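Long-range contact in techylectin-5A (Tachypleus tridentatus, PDB 1JC9), which is a secreted lectin of horseshoe crab innate immunity that recognises acetyl groups on cells and agglutinates bacteria and human erythrocytes: residues 134-143 against 154-162. Residues are numbered along the deposited sequence; the frame is centred on the assembly and turned at random.
Sequences TNQRNYMIRF and YAIYQDFWI
Ile141 lays its CD1 over the face of the Phe160 ring, a CH-pi contact 3.9 Å from the centroid. With CG1 opposite the backbone N (chi1 179°), the chain reaches out to put CD1 there. CG2, the other branch, packs on CB of Tyr157. Thr134, on helix 127-136, brings its CG2 obliquely to Phe160 CE2 at 3.6 Å, while its OG1 bonds back to Ile130 O. The Phe143 and Tyr157 rings touch at their rims, nearly perpendicular (84°), and neither covers a face of the other. Tyr157 OH is held by Asn182 and Phe184.

On the sheet face of Arg142 and Ile156, the extended Arg142 chain brings its guanidinium nearly parallel to the Tyr154 ring (planes 8° apart) but shifted, with Tyr154 CD2 over the guanidinium, off its centre. Ile156 CD1 packs against the stem of this arginine, whose NE forms a salt bridge with Asp144.

Backbone pairing joins Ile141 to Tyr157 and Phe143 to Ala155 in the antiparallel beta hairpin of strands 139-146 and 152-162. The chain then turns a corner at Gln158 and Asp159. Here Asn138 ND2 gives a hydrogen bond to Asp159 OD1 (3.0 Å), with amide and carboxylate nearly coplanar. Further on, Asn135 ND2 gives a nearly straight hydrogen bond to Ile162 O (3.1 Å) and also bonds Phe131 O. A water links Tyr139 N, Thr134 O and Phe160 O.

The hairpin belongs to the antiparallel sheet of the fibrinogen C-terminal domain. Strand 250-261 pairs with the other edge of strand 139-146, and strands 171-172 and 176-178 pair with strand 152-162. Ile259 touches Tyr139 and Phe160, and Leu171 packs on Phe160 and Ile162.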
ATOM      1  N   THR A 134      -8.878  -1.450   8.071  1.00 16.70           N
ATOM      2  CA  THR A 134      -9.151  -0.009   8.066  1.00 16.04           C
ATOM      3  C   THR A 134     -10.531   0.405   8.547  1.00 16.45           C
ATOM      4  O   THR A 134     -10.763   1.577   8.856  1.00 15.81           O
ATOM      5  CB  THR A 134      -8.916   0.615   6.668  1.00 16.15           C
ATOM      6  OG1 THR A 134      -9.743  -0.031   5.691  1.00 15.94           O
ATOM      7  CG2 THR A 134      -7.456   0.466   6.267  1.00 16.95           C
ATOM      8  N   ASN A 135     -11.453  -0.548   8.617  1.00 18.00           N
ATOM      9  CA  ASN A 135     -12.801  -0.241   9.073  1.00 18.50           C
ATOM     10  C   ASN A 135     -13.061  -0.582  10.542  1.00 18.34           C
ATOM     11  O   ASN A 135     -14.079  -0.164  11.088  1.00 19.17           O
ATOM     12  CB  ASN A 135     -13.834  -0.944   8.182  1.00 18.77           C
ATOM     13  CG  ASN A 135     -14.002  -0.264   6.828  1.00 20.93           C
ATOM     14  OD1 ASN A 135     -15.004   0.405   6.577  1.00 23.75           O
ATOM     15  ND2 ASN A 135     -13.014  -0.424   5.953  1.00 23.11           N
ATOM     16  N   GLN A 136     -12.158  -1.320  11.192  1.00 17.50           N
ATOM     17  CA  GLN A 136     -12.381  -1.675  12.600  1.00 18.91           C
ATOM     18  C   GLN A 136     -12.181  -0.471  13.512  1.00 20.24           C
ATOM     19  O   GLN A 136     -12.642  -0.454  14.655  1.00 18.52           O
ATOM     20  CB  GLN A 136     -11.497  -2.859  13.032  1.00 17.51           C
ATOM     21  CG  GLN A 136     -10.001  -2.650  12.992  1.00 15.92           C
ATOM     22  CD  GLN A 136      -9.251  -3.940  13.301  1.00 17.14           C
ATOM     23  OE1 GLN A 136      -9.860  -5.005  13.412  1.00 17.67           O
ATOM     24  NE2 GLN A 136      -7.933  -3.852  13.431  1.00 13.55           N
ATOM     25  N   ARG A 137     -11.483   0.533  12.996  1.00 22.34           N
ATOM     26  CA  ARG A 137     -11.281   1.791  13.704  1.00 23.65           C
ATOM     27  C   ARG A 137     -10.575   2.790  12.809  1.00 23.59           C
ATOM     28  O   ARG A 137     -10.334   2.501  11.636  1.00 22.08           O
ATOM     29  CB  ARG A 137     -10.546   1.606  15.036  1.00 27.45           C
ATOM     30  CG  ARG A 137      -9.169   0.983  15.032  1.00 31.58           C
ATOM     31  CD  ARG A 137      -8.636   1.195  16.439  1.00 35.73           C
ATOM     32  NE  ARG A 137      -7.376   0.535  16.751  1.00 41.26           N
ATOM     33  CZ  ARG A 137      -7.262  -0.739  17.113  1.00 44.69           C
ATOM     34  NH1 ARG A 137      -8.342  -1.511  17.199  1.00 45.13           N
ATOM     35  NH2 ARG A 137      -6.066  -1.225  17.434  1.00 42.93           N
ATOM     36  N   ASN A 138     -10.260   3.967  13.338  1.00 21.72           N
ATOM     37  CA  ASN A 138      -9.630   4.998  12.520  1.00 22.83           C
ATOM     38  C   ASN A 138      -8.111   4.889  12.420  1.00 20.95           C
ATOM     39  O   ASN A 138      -7.399   4.943  13.419  1.00 20.77           O
ATOM     40  CB  ASN A 138     -10.041   6.381  13.033  1.00 23.11           C
ATOM     41  CG  ASN A 138      -9.729   7.484  12.043  1.00 26.72           C
ATOM     42  OD1 ASN A 138      -9.810   7.288  10.832  1.00 27.61           O
ATOM     43  ND2 ASN A 138      -9.388   8.659  12.555  1.00 27.39           N
ATOM     44  N   TYR A 139      -7.626   4.740  11.191  1.00 19.48           N
ATOM     45  CA  TYR A 139      -6.199   4.603  10.930  1.00 19.48           C
ATOM     46  C   TYR A 139      -5.618   5.695  10.052  1.00 19.32           C
ATOM     47  O   TYR A 139      -6.331   6.363   9.304  1.00 20.78           O
ATOM     48  CB  TYR A 139      -5.898   3.274  10.221  1.00 17.95           C
ATOM     49  CG  TYR A 139      -6.061   2.035  11.056  1.00 15.52           C
ATOM     50  CD1 TYR A 139      -7.309   1.443  11.232  1.00 16.85           C
ATOM     51  CD2 TYR A 139      -4.960   1.455  11.679  1.00 14.97           C
ATOM     52  CE1 TYR A 139      -7.454   0.296  12.014  1.00 18.46           C
ATOM     53  CE2 TYR A 139      -5.091   0.319  12.461  1.00 18.38           C
ATOM     54  CZ  TYR A 139      -6.337  -0.256  12.626  1.00 17.63           C
ATOM     55  OH  TYR A 139      -6.451  -1.375  13.410  1.00 18.01           O
ATOM     56  N   MET A 140      -4.305   5.863  10.156  1.00 19.40           N
ATOM     57  CA  MET A 140      -3.586   6.796   9.305  1.00 20.07           C
ATOM     58  C   MET A 140      -2.657   5.873   8.525  1.00 18.70           C
ATOM     59  O   MET A 140      -2.288   4.803   9.018  1.00 19.21           O
ATOM     60  CB  MET A 140      -2.774   7.812  10.119  1.00 23.60           C
ATOM     61  CG  MET A 140      -1.706   7.226  11.027  1.00 26.69           C
ATOM     62  SD  MET A 140      -0.659   8.530  11.740  1.00 35.45           S
ATOM     63  CE  MET A 140      -1.889   9.571  12.509  1.00 29.41           C
ATOM     64  N   ILE A 141      -2.310   6.249   7.303  1.00 17.95           N
ATOM     65  CA  ILE A 141      -1.416   5.421   6.512  1.00 17.41           C
ATOM     66  C   ILE A 141      -0.102   6.159   6.323  1.00 18.11           C
ATOM     67  O   ILE A 141      -0.079   7.372   6.134  1.00 19.46           O
ATOM     68  CB  ILE A 141      -2.025   5.068   5.122  1.00 16.38           C
ATOM     69  CG1 ILE A 141      -1.032   4.219   4.325  1.00 17.37           C
ATOM     70  CG2 ILE A 141      -2.368   6.331   4.349  1.00 14.72           C
ATOM     71  CD1 ILE A 141      -1.597   3.665   3.035  1.00 19.16           C
ATOM     72  N   ARG A 142       0.998   5.424   6.404  1.00 18.77           N
ATOM     73  CA  ARG A 142       2.307   6.026   6.216  1.00 18.61           C
ATOM     74  C   ARG A 142       3.023   5.366   5.044  1.00 18.42           C
ATOM     75  O   ARG A 142       3.017   4.142   4.918  1.00 16.80           O
ATOM     76  CB  ARG A 142       3.153   5.878   7.489  1.00 18.56           C
ATOM     77  CG  ARG A 142       4.599   6.322   7.311  1.00 20.58           C
ATOM     78  CD  ARG A 142       5.401   6.309   8.620  1.00 20.82           C
ATOM     79  NE  ARG A 142       6.821   6.513   8.337  1.00 25.33           N
ATOM     80  CZ  ARG A 142       7.557   7.505   8.826  1.00 22.92           C
ATOM     81  NH1 ARG A 142       7.020   8.401   9.642  1.00 25.29           N
ATOM     82  NH2 ARG A 142       8.832   7.608   8.480  1.00 25.16           N
ATOM     83  N   PHE A 143       3.617   6.186   4.179  1.00 18.76           N
ATOM     84  CA  PHE A 143       4.379   5.689   3.039  1.00 19.76           C
ATOM     85  C   PHE A 143       5.858   5.928   3.332  1.00 20.45           C
ATOM     86  O   PHE A 143       6.257   7.052   3.617  1.00 21.58           O
ATOM     87  CB  PHE A 143       4.039   6.445   1.743  1.00 18.97           C
ATOM     88  CG  PHE A 143       2.657   6.174   1.204  1.00 19.55           C
ATOM     89  CD1 PHE A 143       1.557   6.894   1.665  1.00 18.81           C
ATOM     90  CD2 PHE A 143       2.464   5.221   0.206  1.00 17.01           C
ATOM     91  CE1 PHE A 143       0.284   6.672   1.139  1.00 19.63           C
ATOM     92  CE2 PHE A 143       1.197   4.991  -0.324  1.00 18.34           C
ATOM     93  CZ  PHE A 143       0.106   5.718   0.142  1.00 17.81           C
ATOM     94  N   TYR A 154       8.987  10.336   3.446  1.00 21.06           N
ATOM     95  CA  TYR A 154       7.786   9.684   3.945  1.00 20.01           C
ATOM     96  C   TYR A 154       6.603  10.616   3.748  1.00 20.61           C
ATOM     97  O   TYR A 154       6.772  11.824   3.557  1.00 19.72           O
ATOM     98  CB  TYR A 154       7.922   9.335   5.438  1.00 19.87           C
ATOM     99  CG  TYR A 154       7.827  10.535   6.354  1.00 22.32           C
ATOM    100  CD1 TYR A 154       8.872  11.451   6.448  1.00 23.33           C
ATOM    101  CD2 TYR A 154       6.661  10.796   7.072  1.00 23.95           C
ATOM    102  CE1 TYR A 154       8.757  12.605   7.233  1.00 23.18           C
ATOM    103  CE2 TYR A 154       6.533  11.948   7.857  1.00 24.31           C
ATOM    104  CZ  TYR A 154       7.586  12.847   7.930  1.00 25.06           C
ATOM    105  OH  TYR A 154       7.458  13.995   8.686  1.00 25.69           O
ATOM    106  N   ALA A 155       5.405  10.043   3.781  1.00 19.33           N
ATOM    107  CA  ALA A 155       4.171  10.801   3.634  1.00 19.13           C
ATOM    108  C   ALA A 155       3.156  10.134   4.546  1.00 20.39           C
ATOM    109  O   ALA A 155       3.097   8.906   4.632  1.00 20.63           O
ATOM    110  CB  ALA A 155       3.689  10.759   2.195  1.00 18.33           C
ATOM    111  N   ILE A 156       2.376  10.950   5.237  1.00 20.72           N
ATOM    112  CA  ILE A 156       1.360  10.458   6.149  1.00 22.12           C
ATOM    113  C   ILE A 156       0.016  11.006   5.690  1.00 21.99           C
ATOM    114  O   ILE A 156      -0.074  12.161   5.285  1.00 22.06           O
ATOM    115  CB  ILE A 156       1.596  10.974   7.595  1.00 23.58           C
ATOM    116  CG1 ILE A 156       3.000  10.602   8.080  1.00 25.32           C
ATOM    117  CG2 ILE A 156       0.528  10.409   8.531  1.00 23.26           C
ATOM    118  CD1 ILE A 156       3.190   9.142   8.359  1.00 27.71           C
ATOM    119  N   TYR A 157      -1.014  10.169   5.739  1.00 20.74           N
ATOM    120  CA  TYR A 157      -2.361  10.593   5.385  1.00 20.86           C
ATOM    121  C   TYR A 157      -3.278  10.104   6.495  1.00 22.17           C
ATOM    122  O   TYR A 157      -3.294   8.910   6.819  1.00 20.32           O
ATOM    123  CB  TYR A 157      -2.826   9.982   4.058  1.00 20.49           C
ATOM    124  CG  TYR A 157      -2.098  10.510   2.854  1.00 19.44           C
ATOM    125  CD1 TYR A 157      -0.877   9.970   2.463  1.00 18.91           C
ATOM    126  CD2 TYR A 157      -2.609  11.585   2.126  1.00 20.05           C
ATOM    127  CE1 TYR A 157      -0.177  10.485   1.378  1.00 19.49           C
ATOM    128  CE2 TYR A 157      -1.916  12.113   1.040  1.00 21.45           C
ATOM    129  CZ  TYR A 157      -0.702  11.558   0.673  1.00 20.35           C
ATOM    130  OH  TYR A 157      -0.007  12.078  -0.397  1.00 20.55           O
ATOM    131  N   GLN A 158      -4.031  11.022   7.089  1.00 21.12           N
ATOM    132  CA  GLN A 158      -4.952  10.642   8.149  1.00 24.39           C
ATOM    133  C   GLN A 158      -6.231  10.067   7.564  1.00 22.26           C
ATOM    134  O   GLN A 158      -6.488  10.178   6.363  1.00 22.12           O
ATOM    135  CB  GLN A 158      -5.315  11.847   9.014  1.00 28.23           C
ATOM    136  CG  GLN A 158      -4.189  12.357   9.877  1.00 38.51           C
ATOM    137  CD  GLN A 158      -4.689  13.297  10.959  1.00 45.05           C
ATOM    138  OE1 GLN A 158      -5.364  12.871  11.900  1.00 48.64           O
ATOM    139  NE2 GLN A 158      -4.373  14.583  10.823  1.00 47.34           N
ATOM    140  N   ASP A 159      -7.023   9.442   8.429  1.00 22.25           N
ATOM    141  CA  ASP A 159      -8.306   8.875   8.048  1.00 20.91           C
ATOM    142  C   ASP A 159      -8.252   8.055   6.770  1.00 19.43           C
ATOM    143  O   ASP A 159      -8.946   8.354   5.799  1.00 20.74           O
ATOM    144  CB  ASP A 159      -9.335  10.001   7.897  1.00 22.37           C
ATOM    145  CG  ASP A 159      -9.317  10.969   9.073  1.00 26.18           C
ATOM    146  OD1 ASP A 159      -9.151  10.508  10.222  1.00 27.61           O
ATOM    147  OD2 ASP A 159      -9.479  12.191   8.854  1.00 29.60           O
ATOM    148  N   PHE A 160      -7.431   7.012   6.784  1.00 18.44           N
ATOM    149  CA  PHE A 160      -7.279   6.130   5.634  1.00 16.77           C
ATOM    150  C   PHE A 160      -8.186   4.909   5.754  1.00 16.68           C
ATOM    151  O   PHE A 160      -8.188   4.225   6.779  1.00 16.25           O
ATOM    152  CB  PHE A 160      -5.826   5.655   5.529  1.00 15.87           C
ATOM    153  CG  PHE A 160      -5.629   4.492   4.590  1.00 16.52           C
ATOM    154  CD1 PHE A 160      -5.856   4.634   3.226  1.00 15.92           C
ATOM    155  CD2 PHE A 160      -5.236   3.247   5.077  1.00 15.46           C
ATOM    156  CE1 PHE A 160      -5.698   3.557   2.358  1.00 16.95           C
ATOM    157  CE2 PHE A 160      -5.075   2.161   4.218  1.00 17.01           C
ATOM    158  CZ  PHE A 160      -5.308   2.317   2.849  1.00 15.61           C
ATOM    159  N   TRP A 161      -8.961   4.645   4.708  1.00 15.22           N
ATOM    160  CA  TRP A 161      -9.827   3.474   4.667  1.00 17.33           C
ATOM    161  C   TRP A 161     -10.379   3.273   3.269  1.00 17.56           C
ATOM    162  O   TRP A 161     -10.387   4.196   2.458  1.00 20.03           O
ATOM    163  CB  TRP A 161     -10.980   3.581   5.681  1.00 18.30           C
ATOM    164  CG  TRP A 161     -11.836   4.830   5.596  1.00 21.33           C
ATOM    165  CD1 TRP A 161     -11.483   6.101   5.967  1.00 19.70           C
ATOM    166  CD2 TRP A 161     -13.204   4.905   5.172  1.00 21.03           C
ATOM    167  NE1 TRP A 161     -12.546   6.957   5.806  1.00 22.57           N
ATOM    168  CE2 TRP A 161     -13.614   6.252   5.318  1.00 22.84           C
ATOM    169  CE3 TRP A 161     -14.123   3.966   4.683  1.00 21.50           C
ATOM    170  CZ2 TRP A 161     -14.908   6.683   4.993  1.00 22.75           C
ATOM    171  CZ3 TRP A 161     -15.414   4.394   4.360  1.00 23.81           C
ATOM    172  CH2 TRP A 161     -15.790   5.744   4.517  1.00 24.44           C
ATOM    173  N   ILE A 162     -10.795   2.049   2.967  1.00 18.07           N
ATOM    174  CA  ILE A 162     -11.382   1.756   1.668  1.00 18.02           C
ATOM    175  C   ILE A 162     -12.715   1.066   1.944  1.00 19.27           C
ATOM    176  O   ILE A 162     -12.927   0.534   3.037  1.00 17.88           O
ATOM    177  CB  ILE A 162     -10.469   0.841   0.784  1.00 18.74           C
ATOM    178  CG1 ILE A 162     -10.295  -0.541   1.417  1.00 20.13           C
ATOM    179  CG2 ILE A 162      -9.100   1.510   0.570  1.00 17.81           C
ATOM    180  CD1 ILE A 162      -9.553  -0.518   2.727  1.00 29.03           C
TER
HETATM  181  O   HOH W   1      -9.561   4.018   9.065  1.00 17.70           O